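Local structure of geranyltranstransferase (Marinomonas sp. MED121, 4F62) at residues A28-N31 / Q32-A36; N151-I154 / T155-I159; K200-Q203 / L204-D208; V263-H266 / E267-I270. The protein probably catalyses the joining of isopentenyl diphosphate to allylic diphosphates, building short isoprenoid chains as farnesyl-diphosphate synthases do. All coordinates share one frame; numbering follows the deposited sequence.

Interaction 1. Residues A28-N31 / Q32-A36; sequences APAN and QLHNA
Ala30 lays its methyl on one face of the His34 imidazole, a CH-pi contact in which CB stands 3.8 Å from the centroid of the ring and 16° off its normal. The methyl sits toward the rim, nearest CE1. The His34 ring reaches this place because CG stays beside its own backbone N (chi1 -77°), which swings the ring back over the preceding turn. Ala30 is the N-cap residue; its carbonyl O also lies over a ring face while accepting the His34 N-H (N to O 2.8 Å). With the ring this close and the second subunit packed against it, a small buried side chain suits the spot. At the ring edge, in plane, water 2 lies 2.9 Å from His34 ND1 and donates to Asn31 OD1, tying the first-turn amide to the imidazole. Water 1 similarly donates to Pro29 O and accepts from Leu33 N. Replacing His34 with a leucine would probably strand water 2 without its ring partner and leave the Asn31 amide freer to turn. The contact begins helix 31-41: Leu33 and Ala36 face helix 108-126, Tyr27 and Leu24 of the preceding loop touch the imidazole, and Thr155 of the second subunit packs on Ala30 and Leu33.

Interaction 2. Residues N151-I154 / T155-I159; sequences NGMI and TGQMI
Gly152 O accepts the N-H of Gly156 at 3.1 Å, opening a regular alpha-helical run in which Met153 O takes Gln157 N (3.0 Å) and Ile154 O takes Met158 N (2.9 Å). Gly152 is the N-cap, and its phi/psi of -147°/-118° is a combination that glycine accepts much more readily than residues carrying a CB. Gln157 carries most of the side-chain contact. Its CG keeps beside the backbone N and the chain then runs extended, so that the amide travels back along the helix next to Met153, the two side chains pointing the same way. Gln157 OE1 ends 3.6 Å from Ile154 CA and 3.9 Å from Ile154 CG1, with Met153 CG a little farther off. Thr155 turns its hydroxyl beside its own N (chi1 -80°), and OG1 hydrogen-bonds to Arg150 O, closing the turn that leads into the helix; its CB rests 3.6 Å from Gly152 O. Outside the helix, Met153 and Ile154 pack on Tyr80 of helix 65-86, while Met158 packs on Thr110 of the second subunit. The chemistry is thus mixed: Met153 and Ile154 set apolar groups beside the Gln157 amide oxygen, while that side chain also touches Asp85, the first aspartate of the family's aspartate-rich motif, consistent with a place for Gln157 near the substrate-binding cavity.

Interaction 3. Residues K200-Q203 / L204-D208; sequences KPEQ and LAKLD
Glu202 bends at chi2 to bring its carboxylate over the aliphatic part of Lys206, one helical turn on, with OE2 3.2 Å from CE. The charged ends do not pair: OE2 and NZ of these residues remain 4.5 Å apart, so the attraction is at most a longer-range one. Lys206 holds CG beside its backbone N, and its methylenes pass the Glu202 carbonyl, CG lying 3.5 Å from that O. One residue further on, Leu207 sets CG 3.3 Å from Gln203 O, the same carbonyl that accepts its N-H. These residues make the first turns of helix 201-226, and the start carries one half of a capping box: Gln203, at N3, accepts the N-H of the N-cap residue Lys200 through OE1 (3.0 Å), the donor lying 46° out of the amide plane. Pro201 suits N1, where the helix needs no N-H from the residue and the ring favours a helical phi. Lys200 O takes Leu204 N, and Pro201 O takes Ala205 N. Farther out, Lys206 NZ forms a salt bridge with Glu275, consistent with the missing Glu202 pair. Leu204 and Leu207, apolar on the inner face, pack against Ala193 of helix 170-194, and Leu207 also meets Leu59 of helix 48-60.

Interaction 4. Residues V263-H266 / E267-I270; sequences VRLH and EQAI
One face of the Arg264 guanidinium is covered by the end of Gln268, whose NE2 sits 3.3 Å from CZ, the amide and guanidinium planes being 52° apart. NE2 also comes to 2.8 Å from NH1 of Arg264; both are donors, so the modelled orientation of this amide is doubtful. The imidazole of His266 is met at its edge, near the ring plane, by Ile270, with CG1 3.8 Å from CD2, and the two side chains lie alongside each other pointing the same way. An extended arginine chain, with CG anti to N (chi1 172°), runs outward and meets the extended glutamine that comes back from the following turn. Whichever way the amide is turned, shortening Gln268 to an alanine is likely to bare that face of the guanidinium and leave the arginine head freer to turn. All of this belongs to the C-terminal half of helix 249-273, where i to i+4 backbone bonds run from Val263 O to Glu267 N (2.9 Å) through His266 O to Ile270 N (3.1 Å), in the all-helical fold of the isoprenoid synthases. Residue types follow the faces of the helix. Long polar chains suit the exposed side, although a crystal contact at Arg264 may influence how its head lies; Glu267 crosses Val263, OE2 standing 3.6 Å from CG1. Leu265 and Ala269 turn inward onto helix 201-226, the alanine small enough to pack beside Ala213. His266 reaches across to helix 281-291, its NE2 hydrogen-bonded to Asn288 OD1, and Ile270 packs there on Thr284 and Ala287.

Interactions 1 and 2 lie about 29 Å apart, centre to centre, within a chain, yet the dimer brings their counterparts together: the start of helix 31-41 in one subunit packs against the start of helix 153-162 in the other. Interactions 3 and 4 touch no second protein chain; they sit on two successive helices, 201-226 and 249-273, that pack on each other, their centres about 17 Å apart and nearest atoms about 6 Å. Interaction 1 lies across the chain's centre from both, its centre at 41 and 44 Å. Of the four, interaction 2 stands nearest the chain's centre and is the one that touches Asp85 of the aspartate-rich motif, so it probably lies closest to the active site.

Interaction 1. Residues A28-N31 / Q32-A36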
ATOM      1  N   ALA A  28      -6.540 -20.152   0.901  1.00 51.35           N
ATOM      2  CA  ALA A  28      -6.073 -21.068   1.953  1.00 58.89           C
ATOM      3  C   ALA A  28      -4.697 -20.798   2.596  1.00 59.66           C
ATOM      4  O   ALA A  28      -4.568 -20.894   3.817  1.00 67.01           O
ATOM      5  CB  ALA A  28      -6.181 -22.537   1.493  1.00 59.93           C
ATOM      6  N   PRO A  29      -3.662 -20.492   1.787  1.00 59.15           N
ATOM      7  CA  PRO A  29      -2.379 -20.150   2.416  1.00 59.61           C
ATOM      8  C   PRO A  29      -2.492 -18.941   3.343  1.00 55.02           C
ATOM      9  O   PRO A  29      -1.770 -18.854   4.336  1.00 59.65           O
ATOM     10  CB  PRO A  29      -1.492 -19.803   1.216  1.00 52.71           C
ATOM     11  CG  PRO A  29      -2.031 -20.670   0.111  1.00 54.66           C
ATOM     12  CD  PRO A  29      -3.524 -20.656   0.324  1.00 57.06           C
ATOM     13  N   ALA A  30      -3.402 -18.031   3.020  1.00 45.15           N
ATOM     14  CA  ALA A  30      -3.576 -16.808   3.792  1.00 46.26           C
ATOM     15  C   ALA A  30      -4.572 -16.933   4.951  1.00 51.57           C
ATOM     16  O   ALA A  30      -4.976 -15.915   5.519  1.00 52.25           O
ATOM     17  CB  ALA A  30      -3.989 -15.661   2.876  1.00 40.32           C
ATOM     18  N   ASN A  31      -4.965 -18.157   5.299  1.00 52.25           N
ATOM     19  CA  ASN A  31      -5.968 -18.356   6.351  1.00 52.50           C
ATOM     20  C   ASN A  31      -5.662 -17.598   7.649  1.00 55.42           C
ATOM     21  O   ASN A  31      -6.479 -16.796   8.100  1.00 59.23           O
ATOM     22  CB  ASN A  31      -6.208 -19.846   6.626  1.00 57.15           C
ATOM     23  CG  ASN A  31      -7.110 -20.492   5.584  1.00 62.89           C
ATOM     24  OD1 ASN A  31      -7.712 -19.799   4.757  1.00 62.39           O
ATOM     25  ND2 ASN A  31      -7.215 -21.827   5.623  1.00 61.01           N
ATOM     26  N   GLN A  32      -4.483 -17.830   8.226  1.00 56.44           N
ATOM     27  CA  GLN A  32      -4.067 -17.123   9.439  1.00 60.91           C
ATOM     28  C   GLN A  32      -4.047 -15.605   9.261  1.00 58.22           C
ATOM     29  O   GLN A  32      -4.543 -14.858  10.114  1.00 59.02           O
ATOM     30  CB  GLN A  32      -2.694 -17.613   9.913  1.00 67.75           C
ATOM     31  CG  GLN A  32      -2.715 -19.031  10.439  1.00 84.20           C
ATOM     32  CD  GLN A  32      -3.837 -19.249  11.436  1.00101.27           C
ATOM     33  OE1 GLN A  32      -4.800 -19.972  11.159  1.00107.93           O
ATOM     34  NE2 GLN A  32      -3.725 -18.619  12.603  1.00105.56           N
ATOM     35  N   LEU A  33      -3.472 -15.154   8.152  1.00 50.94           N
ATOM     36  CA  LEU A  33      -3.399 -13.730   7.863  1.00 51.72           C
ATOM     37  C   LEU A  33      -4.787 -13.105   7.802  1.00 48.04           C
ATOM     38  O   LEU A  33      -5.027 -12.034   8.359  1.00 43.67           O
ATOM     39  CB  LEU A  33      -2.670 -13.496   6.538  1.00 45.78           C
ATOM     40  CG  LEU A  33      -2.449 -12.036   6.149  1.00 43.70           C
ATOM     41  CD1 LEU A  33      -1.579 -11.343   7.192  1.00 45.11           C
ATOM     42  CD2 LEU A  33      -1.802 -11.941   4.760  1.00 39.71           C
ATOM     43  N   HIS A  34      -5.698 -13.778   7.113  1.00 44.37           N
ATOM     44  CA  HIS A  34      -7.047 -13.264   6.925  1.00 48.02           C
ATOM     45  C   HIS A  34      -7.794 -13.195   8.249  1.00 50.81           C
ATOM     46  O   HIS A  34      -8.605 -12.294   8.460  1.00 51.65           O
ATOM     47  CB  HIS A  34      -7.826 -14.138   5.937  1.00 52.10           C
ATOM     48  CG  HIS A  34      -7.447 -13.897   4.499  1.00 50.59           C
ATOM     49  ND1 HIS A  34      -7.780 -14.791   3.502  1.00 50.52           N
ATOM     50  CD2 HIS A  34      -6.800 -12.883   3.905  1.00 47.90           C
ATOM     51  CE1 HIS A  34      -7.335 -14.326   2.339  1.00 48.64           C
ATOM     52  NE2 HIS A  34      -6.734 -13.165   2.561  1.00 45.82           N
ATOM     53  N   ASN A  35      -7.546 -14.162   9.126  1.00 52.30           N
ATOM     54  CA  ASN A  35      -8.161 -14.136  10.449  1.00 54.13           C
ATOM     55  C   ASN A  35      -7.824 -12.844  11.183  1.00 51.89           C
ATOM     56  O   ASN A  35      -8.715 -12.158  11.680  1.00 50.88           O
ATOM     57  CB  ASN A  35      -7.745 -15.359  11.259  1.00 59.15           C
ATOM     58  CG  ASN A  35      -8.443 -16.620  10.790  1.00 70.89           C
ATOM     59  OD1 ASN A  35      -9.488 -16.549  10.130  1.00 74.40           O
ATOM     60  ND2 ASN A  35      -7.876 -17.781  11.128  1.00 64.32           N
ATOM     61  N   ALA A  36      -6.542 -12.492  11.204  1.00 49.05           N
ATOM     62  CA  ALA A  36      -6.098 -11.264  11.848  1.00 53.20           C
ATOM     63  C   ALA A  36      -6.648 -10.026  11.141  1.00 51.99           C
ATOM     64  O   ALA A  36      -7.065  -9.067  11.794  1.00 50.86           O
ATOM     65  CB  ALA A  36      -4.583 -11.214  11.901  1.00 54.71           C
TER
HETATM   66  O   HOH W   1      -1.625 -17.393   6.729  1.00 49.30           O
HETATM   67  O   HOH W   2      -8.719 -17.478   3.668  1.00 53.59           O

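Interaction 2. Residues N151-I154 / T155-I159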
ATOM      1  N   ASN A 151       2.730  12.189   2.119  1.00 37.10           N
ATOM      2  CA  ASN A 151       2.058  13.478   1.958  1.00 42.32           C
ATOM      3  C   ASN A 151       0.874  13.643   2.901  1.00 42.62           C
ATOM      4  O   ASN A 151       0.229  14.690   2.923  1.00 39.28           O
ATOM      5  CB  ASN A 151       1.598  13.682   0.511  1.00 45.19           C
ATOM      6  CG  ASN A 151       2.744  14.059  -0.419  1.00 61.06           C
ATOM      7  OD1 ASN A 151       3.248  13.227  -1.174  1.00 68.33           O
ATOM      8  ND2 ASN A 151       3.156  15.324  -0.367  1.00 64.86           N
ATOM      9  N   GLY A 152       0.585  12.608   3.685  1.00 36.78           N
ATOM     10  CA  GLY A 152      -0.625  12.618   4.482  1.00 37.30           C
ATOM     11  C   GLY A 152      -0.481  11.888   5.797  1.00 41.32           C
ATOM     12  O   GLY A 152       0.344  12.258   6.639  1.00 38.23           O
ATOM     13  N   MET A 153      -1.270  10.831   5.951  1.00 37.47           N
ATOM     14  CA  MET A 153      -1.431  10.145   7.234  1.00 38.91           C
ATOM     15  C   MET A 153      -0.133   9.783   7.961  1.00 38.21           C
ATOM     16  O   MET A 153       0.034  10.115   9.136  1.00 36.49           O
ATOM     17  CB  MET A 153      -2.294   8.889   7.050  1.00 35.74           C
ATOM     18  CG  MET A 153      -2.634   8.193   8.350  1.00 37.04           C
ATOM     19  SD  MET A 153      -3.473   6.628   8.046  1.00 45.31           S
ATOM     20  CE  MET A 153      -2.146   5.673   7.273  1.00 37.82           C
ATOM     21  N   ILE A 154       0.786   9.110   7.271  1.00 35.77           N
ATOM     22  CA  ILE A 154       2.021   8.665   7.908  1.00 38.36           C
ATOM     23  C   ILE A 154       2.898   9.830   8.361  1.00 42.90           C
ATOM     24  O   ILE A 154       3.555   9.768   9.408  1.00 39.90           O
ATOM     25  CB  ILE A 154       2.820   7.736   7.000  1.00 36.57           C
ATOM     26  CG1 ILE A 154       2.004   6.473   6.738  1.00 38.12           C
ATOM     27  CG2 ILE A 154       4.117   7.329   7.665  1.00 34.49           C
ATOM     28  CD1 ILE A 154       2.639   5.570   5.726  1.00 44.33           C
ATOM     29  N   THR A 155       2.911  10.900   7.584  1.00 39.44           N
ATOM     30  CA  THR A 155       3.700  12.053   7.982  1.00 42.80           C
ATOM     31  C   THR A 155       3.091  12.676   9.239  1.00 42.39           C
ATOM     32  O   THR A 155       3.818  13.134  10.119  1.00 43.85           O
ATOM     33  CB  THR A 155       3.859  13.052   6.831  1.00 38.04           C
ATOM     34  OG1 THR A 155       4.895  12.572   5.965  1.00 43.49           O
ATOM     35  CG2 THR A 155       4.258  14.428   7.360  1.00 45.60           C
ATOM     36  N   GLY A 156       1.764  12.633   9.346  1.00 40.02           N
ATOM     37  CA  GLY A 156       1.078  13.092  10.548  1.00 36.90           C
ATOM     38  C   GLY A 156       1.455  12.277  11.775  1.00 41.33           C
ATOM     39  O   GLY A 156       1.693  12.840  12.844  1.00 43.63           O
ATOM     40  N   GLN A 157       1.511  10.954  11.626  1.00 34.95           N
ATOM     41  CA  GLN A 157       1.914  10.078  12.718  1.00 40.93           C
ATOM     42  C   GLN A 157       3.352  10.360  13.103  1.00 44.97           C
ATOM     43  O   GLN A 157       3.695  10.354  14.285  1.00 45.06           O
ATOM     44  CB  GLN A 157       1.761   8.595  12.332  1.00 40.55           C
ATOM     45  CG  GLN A 157       0.320   8.154  12.058  1.00 48.82           C
ATOM     46  CD  GLN A 157       0.246   6.718  11.551  1.00 61.75           C
ATOM     47  OE1 GLN A 157       0.525   6.447  10.381  1.00 57.05           O
ATOM     48  NE2 GLN A 157      -0.109   5.788  12.439  1.00 71.09           N
ATOM     49  N   MET A 158       4.190  10.598  12.097  1.00 39.14           N
ATOM     50  CA  MET A 158       5.597  10.901  12.322  1.00 44.21           C
ATOM     51  C   MET A 158       5.710  12.186  13.136  1.00 49.76           C
ATOM     52  O   MET A 158       6.436  12.245  14.132  1.00 49.95           O
ATOM     53  CB  MET A 158       6.333  11.060  10.987  1.00 52.07           C
ATOM     54  CG  MET A 158       7.832  10.946  11.100  1.00 65.50           C
ATOM     55  SD  MET A 158       8.366   9.245  11.427  1.00 69.74           S
ATOM     56  CE  MET A 158      10.135   9.474  11.416  1.00 88.56           C
ATOM     57  N   ILE A 159       4.972  13.210  12.718  1.00 44.38           N
ATOM     58  CA  ILE A 159       5.008  14.489  13.414  1.00 48.07           C
ATOM     59  C   ILE A 159       4.542  14.303  14.851  1.00 48.00           C
ATOM     60  O   ILE A 159       5.164  14.815  15.769  1.00 47.48           O
ATOM     61  CB  ILE A 159       4.132  15.549  12.716  1.00 44.32           C
ATOM     62  CG1 ILE A 159       4.756  15.946  11.374  1.00 47.38           C
ATOM     63  CG2 ILE A 159       3.997  16.795  13.589  1.00 43.75           C
ATOM     64  CD1 ILE A 159       3.783  16.727  10.479  1.00 44.03           C
TER

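Interaction 3. Residues K200-Q203 / L204-D208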
ATOM      1  N   LYS A 200     -17.776  18.208 -10.612  1.00 60.46           N
ATOM      2  CA  LYS A 200     -17.212  19.369 -11.279  1.00 61.31           C
ATOM      3  C   LYS A 200     -16.208  19.984 -10.321  1.00 59.76           C
ATOM      4  O   LYS A 200     -16.334  19.803  -9.103  1.00 58.35           O
ATOM      5  CB  LYS A 200     -18.320  20.363 -11.635  1.00 67.85           C
ATOM      6  CG  LYS A 200     -19.580  19.702 -12.166  1.00 76.54           C
ATOM      7  CD  LYS A 200     -20.463  20.703 -12.898  1.00 90.25           C
ATOM      8  CE  LYS A 200     -21.898  20.201 -13.037  1.00 98.22           C
ATOM      9  NZ  LYS A 200     -22.679  20.407 -11.781  1.00 99.39           N
ATOM     10  N   PRO A 201     -15.205  20.707 -10.859  1.00 57.35           N
ATOM     11  CA  PRO A 201     -14.114  21.222 -10.016  1.00 58.55           C
ATOM     12  C   PRO A 201     -14.612  22.110  -8.877  1.00 58.35           C
ATOM     13  O   PRO A 201     -14.064  22.057  -7.772  1.00 56.47           O
ATOM     14  CB  PRO A 201     -13.275  22.054 -10.996  1.00 59.39           C
ATOM     15  CG  PRO A 201     -13.605  21.502 -12.351  1.00 59.22           C
ATOM     16  CD  PRO A 201     -15.051  21.112 -12.269  1.00 55.95           C
ATOM     17  N   GLU A 202     -15.632  22.916  -9.155  1.00 60.06           N
ATOM     18  CA  GLU A 202     -16.219  23.798  -8.154  1.00 66.07           C
ATOM     19  C   GLU A 202     -16.848  23.016  -6.989  1.00 59.41           C
ATOM     20  O   GLU A 202     -16.689  23.390  -5.827  1.00 59.36           O
ATOM     21  CB  GLU A 202     -17.235  24.736  -8.817  1.00 78.34           C
ATOM     22  CG  GLU A 202     -18.423  25.116  -7.945  1.00 90.23           C
ATOM     23  CD  GLU A 202     -19.670  24.300  -8.262  1.00 96.79           C
ATOM     24  OE1 GLU A 202     -19.720  23.688  -9.356  1.00101.41           O
ATOM     25  OE2 GLU A 202     -20.601  24.273  -7.422  1.00 92.73           O
ATOM     26  N   GLN A 203     -17.557  21.931  -7.298  1.00 56.77           N
ATOM     27  CA  GLN A 203     -18.121  21.078  -6.254  1.00 52.88           C
ATOM     28  C   GLN A 203     -17.022  20.443  -5.413  1.00 55.78           C
ATOM     29  O   GLN A 203     -17.164  20.286  -4.202  1.00 52.05           O
ATOM     30  CB  GLN A 203     -18.982  19.971  -6.856  1.00 51.30           C
ATOM     31  CG  GLN A 203     -20.184  20.441  -7.631  1.00 59.73           C
ATOM     32  CD  GLN A 203     -20.804  19.312  -8.434  1.00 69.89           C
ATOM     33  OE1 GLN A 203     -20.136  18.324  -8.745  1.00 67.05           O
ATOM     34  NE2 GLN A 203     -22.084  19.446  -8.767  1.00 74.48           N
ATOM     35  N   LEU A 204     -15.919  20.073  -6.058  1.00 55.62           N
ATOM     36  CA  LEU A 204     -14.825  19.406  -5.364  1.00 51.84           C
ATOM     37  C   LEU A 204     -14.116  20.367  -4.403  1.00 54.50           C
ATOM     38  O   LEU A 204     -13.699  19.982  -3.307  1.00 53.82           O
ATOM     39  CB  LEU A 204     -13.847  18.811  -6.384  1.00 53.49           C
ATOM     40  CG  LEU A 204     -13.033  17.568  -6.020  1.00 50.69           C
ATOM     41  CD1 LEU A 204     -13.936  16.409  -5.642  1.00 45.92           C
ATOM     42  CD2 LEU A 204     -12.127  17.189  -7.201  1.00 50.51           C
ATOM     43  N   ALA A 205     -13.994  21.626  -4.811  1.00 55.13           N
ATOM     44  CA  ALA A 205     -13.418  22.647  -3.943  1.00 54.31           C
ATOM     45  C   ALA A 205     -14.255  22.871  -2.670  1.00 49.28           C
ATOM     46  O   ALA A 205     -13.708  23.031  -1.568  1.00 49.24           O
ATOM     47  CB  ALA A 205     -13.251  23.947  -4.707  1.00 59.50           C
ATOM     48  N   LYS A 206     -15.578  22.882  -2.824  1.00 47.81           N
ATOM     49  CA  LYS A 206     -16.477  23.007  -1.678  1.00 47.48           C
ATOM     50  C   LYS A 206     -16.333  21.808  -0.749  1.00 47.57           C
ATOM     51  O   LYS A 206     -16.320  21.961   0.473  1.00 43.80           O
ATOM     52  CB  LYS A 206     -17.929  23.143  -2.143  1.00 45.93           C
ATOM     53  CG  LYS A 206     -18.239  24.427  -2.896  1.00 50.58           C
ATOM     54  CD  LYS A 206     -19.571  24.303  -3.627  1.00 61.00           C
ATOM     55  CE  LYS A 206     -19.826  25.488  -4.544  1.00 69.05           C
ATOM     56  NZ  LYS A 206     -19.792  26.767  -3.785  1.00 77.30           N
ATOM     57  N   LEU A 207     -16.220  20.614  -1.329  1.00 46.79           N
ATOM     58  CA  LEU A 207     -16.059  19.401  -0.525  1.00 44.11           C
ATOM     59  C   LEU A 207     -14.730  19.388   0.218  1.00 46.01           C
ATOM     60  O   LEU A 207     -14.673  18.971   1.381  1.00 49.39           O
ATOM     61  CB  LEU A 207     -16.252  18.139  -1.375  1.00 42.26           C
ATOM     62  CG  LEU A 207     -17.692  17.962  -1.848  1.00 43.40           C
ATOM     63  CD1 LEU A 207     -17.810  16.848  -2.904  1.00 44.90           C
ATOM     64  CD2 LEU A 207     -18.595  17.681  -0.657  1.00 47.13           C
ATOM     65  N   ASP A 208     -13.674  19.871  -0.439  1.00 46.69           N
ATOM     66  CA  ASP A 208     -12.372  20.068   0.207  1.00 49.09           C
ATOM     67  C   ASP A 208     -12.512  20.867   1.476  1.00 47.79           C
ATOM     68  O   ASP A 208     -12.038  20.461   2.537  1.00 48.98           O
ATOM     69  CB  ASP A 208     -11.423  20.858  -0.700  1.00 59.59           C
ATOM     70  CG  ASP A 208     -10.612  19.975  -1.616  1.00 68.33           C
ATOM     71  OD1 ASP A 208     -10.700  18.740  -1.488  1.00 60.62           O
ATOM     72  OD2 ASP A 208      -9.869  20.523  -2.458  1.00 79.73           O
TER

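Interaction 4. Residues V263-H266 / E267-I270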
ATOM      1  N   VAL A 263     -17.317  25.798  16.821  1.00 38.05           N
ATOM      2  CA  VAL A 263     -18.523  26.380  16.253  1.00 43.68           C
ATOM      3  C   VAL A 263     -18.244  27.005  14.884  1.00 41.24           C
ATOM      4  O   VAL A 263     -18.992  26.785  13.930  1.00 42.05           O
ATOM      5  CB  VAL A 263     -19.164  27.407  17.202  1.00 48.34           C
ATOM      6  CG1 VAL A 263     -20.191  28.248  16.456  1.00 56.62           C
ATOM      7  CG2 VAL A 263     -19.814  26.696  18.383  1.00 49.01           C
ATOM      8  N   ARG A 264     -17.149  27.748  14.773  1.00 41.90           N
ATOM      9  CA  ARG A 264     -16.813  28.366  13.492  1.00 42.60           C
ATOM     10  C   ARG A 264     -16.548  27.342  12.390  1.00 38.97           C
ATOM     11  O   ARG A 264     -16.996  27.508  11.257  1.00 41.60           O
ATOM     12  CB  ARG A 264     -15.609  29.293  13.615  1.00 41.26           C
ATOM     13  CG  ARG A 264     -15.127  29.789  12.266  1.00 46.88           C
ATOM     14  CD  ARG A 264     -13.855  30.580  12.381  1.00 58.37           C
ATOM     15  NE  ARG A 264     -13.210  30.785  11.083  1.00 66.69           N
ATOM     16  CZ  ARG A 264     -13.551  31.735  10.215  1.00 70.74           C
ATOM     17  NH1 ARG A 264     -12.889  31.848   9.070  1.00 72.37           N
ATOM     18  NH2 ARG A 264     -14.545  32.579  10.495  1.00 67.76           N
ATOM     19  N   LEU A 265     -15.800  26.296  12.713  1.00 35.29           N
ATOM     20  CA  LEU A 265     -15.482  25.262  11.733  1.00 36.73           C
ATOM     21  C   LEU A 265     -16.763  24.532  11.300  1.00 39.41           C
ATOM     22  O   LEU A 265     -16.955  24.233  10.125  1.00 42.50           O
ATOM     23  CB  LEU A 265     -14.466  24.271  12.306  1.00 38.60           C
ATOM     24  CG  LEU A 265     -13.062  24.847  12.545  1.00 41.71           C
ATOM     25  CD1 LEU A 265     -12.195  23.823  13.256  1.00 37.77           C
ATOM     26  CD2 LEU A 265     -12.407  25.241  11.224  1.00 41.44           C
ATOM     27  N   HIS A 266     -17.635  24.265  12.264  1.00 37.59           N
ATOM     28  CA  HIS A 266     -18.902  23.612  11.994  1.00 41.69           C
ATOM     29  C   HIS A 266     -19.733  24.452  11.022  1.00 42.89           C
ATOM     30  O   HIS A 266     -20.262  23.935  10.032  1.00 43.15           O
ATOM     31  CB  HIS A 266     -19.659  23.401  13.307  1.00 42.80           C
ATOM     32  CG  HIS A 266     -20.814  22.437  13.175  1.00 64.15           C
ATOM     33  ND1 HIS A 266     -21.316  21.759  14.275  1.00 74.05           N
ATOM     34  CD2 HIS A 266     -21.523  22.050  12.118  1.00 64.94           C
ATOM     35  CE1 HIS A 266     -22.310  20.992  13.865  1.00 73.78           C
ATOM     36  NE2 HIS A 266     -22.467  21.136  12.569  1.00 66.79           N
ATOM     37  N   GLU A 267     -19.843  25.742  11.311  1.00 40.15           N
ATOM     38  CA  GLU A 267     -20.570  26.671  10.446  1.00 46.01           C
ATOM     39  C   GLU A 267     -19.966  26.750   9.051  1.00 45.29           C
ATOM     40  O   GLU A 267     -20.691  26.812   8.058  1.00 44.24           O
ATOM     41  CB  GLU A 267     -20.605  28.067  11.064  1.00 47.46           C
ATOM     42  CG  GLU A 267     -21.434  28.139  12.326  1.00 58.65           C
ATOM     43  CD  GLU A 267     -21.369  29.499  12.991  1.00 65.24           C
ATOM     44  OE1 GLU A 267     -20.466  30.302  12.650  1.00 64.01           O
ATOM     45  OE2 GLU A 267     -22.230  29.756  13.861  1.00 68.62           O
ATOM     46  N   GLN A 268     -18.639  26.765   8.981  1.00 41.03           N
ATOM     47  CA  GLN A 268     -17.947  26.814   7.704  1.00 40.63           C
ATOM     48  C   GLN A 268     -18.238  25.566   6.886  1.00 45.77           C
ATOM     49  O   GLN A 268     -18.432  25.647   5.672  1.00 43.22           O
ATOM     50  CB  GLN A 268     -16.438  26.912   7.912  1.00 48.48           C
ATOM     51  CG  GLN A 268     -15.937  28.307   8.226  1.00 61.01           C
ATOM     52  CD  GLN A 268     -14.423  28.355   8.245  1.00 73.25           C
ATOM     53  OE1 GLN A 268     -13.765  27.377   8.614  1.00 70.49           O
ATOM     54  NE2 GLN A 268     -13.860  29.482   7.824  1.00 80.35           N
ATOM     55  N   ALA A 269     -18.246  24.413   7.554  1.00 41.41           N
ATOM     56  CA  ALA A 269     -18.473  23.144   6.872  1.00 39.93           C
ATOM     57  C   ALA A 269     -19.851  23.144   6.221  1.00 39.31           C
ATOM     58  O   ALA A 269     -19.988  22.821   5.038  1.00 45.19           O
ATOM     59  CB  ALA A 269     -18.337  21.983   7.839  1.00 36.46           C
ATOM     60  N   ILE A 270     -20.861  23.537   6.993  1.00 40.61           N
ATOM     61  CA  ILE A 270     -22.236  23.537   6.514  1.00 49.94           C
ATOM     62  C   ILE A 270     -22.426  24.557   5.393  1.00 52.33           C
ATOM     63  O   ILE A 270     -23.120  24.282   4.405  1.00 51.13           O
ATOM     64  CB  ILE A 270     -23.234  23.814   7.659  1.00 57.11           C
ATOM     65  CG1 ILE A 270     -23.068  22.774   8.772  1.00 58.65           C
ATOM     66  CG2 ILE A 270     -24.658  23.808   7.142  1.00 61.60           C
ATOM     67  CD1 ILE A 270     -22.992  21.340   8.270  1.00 58.30           C
TER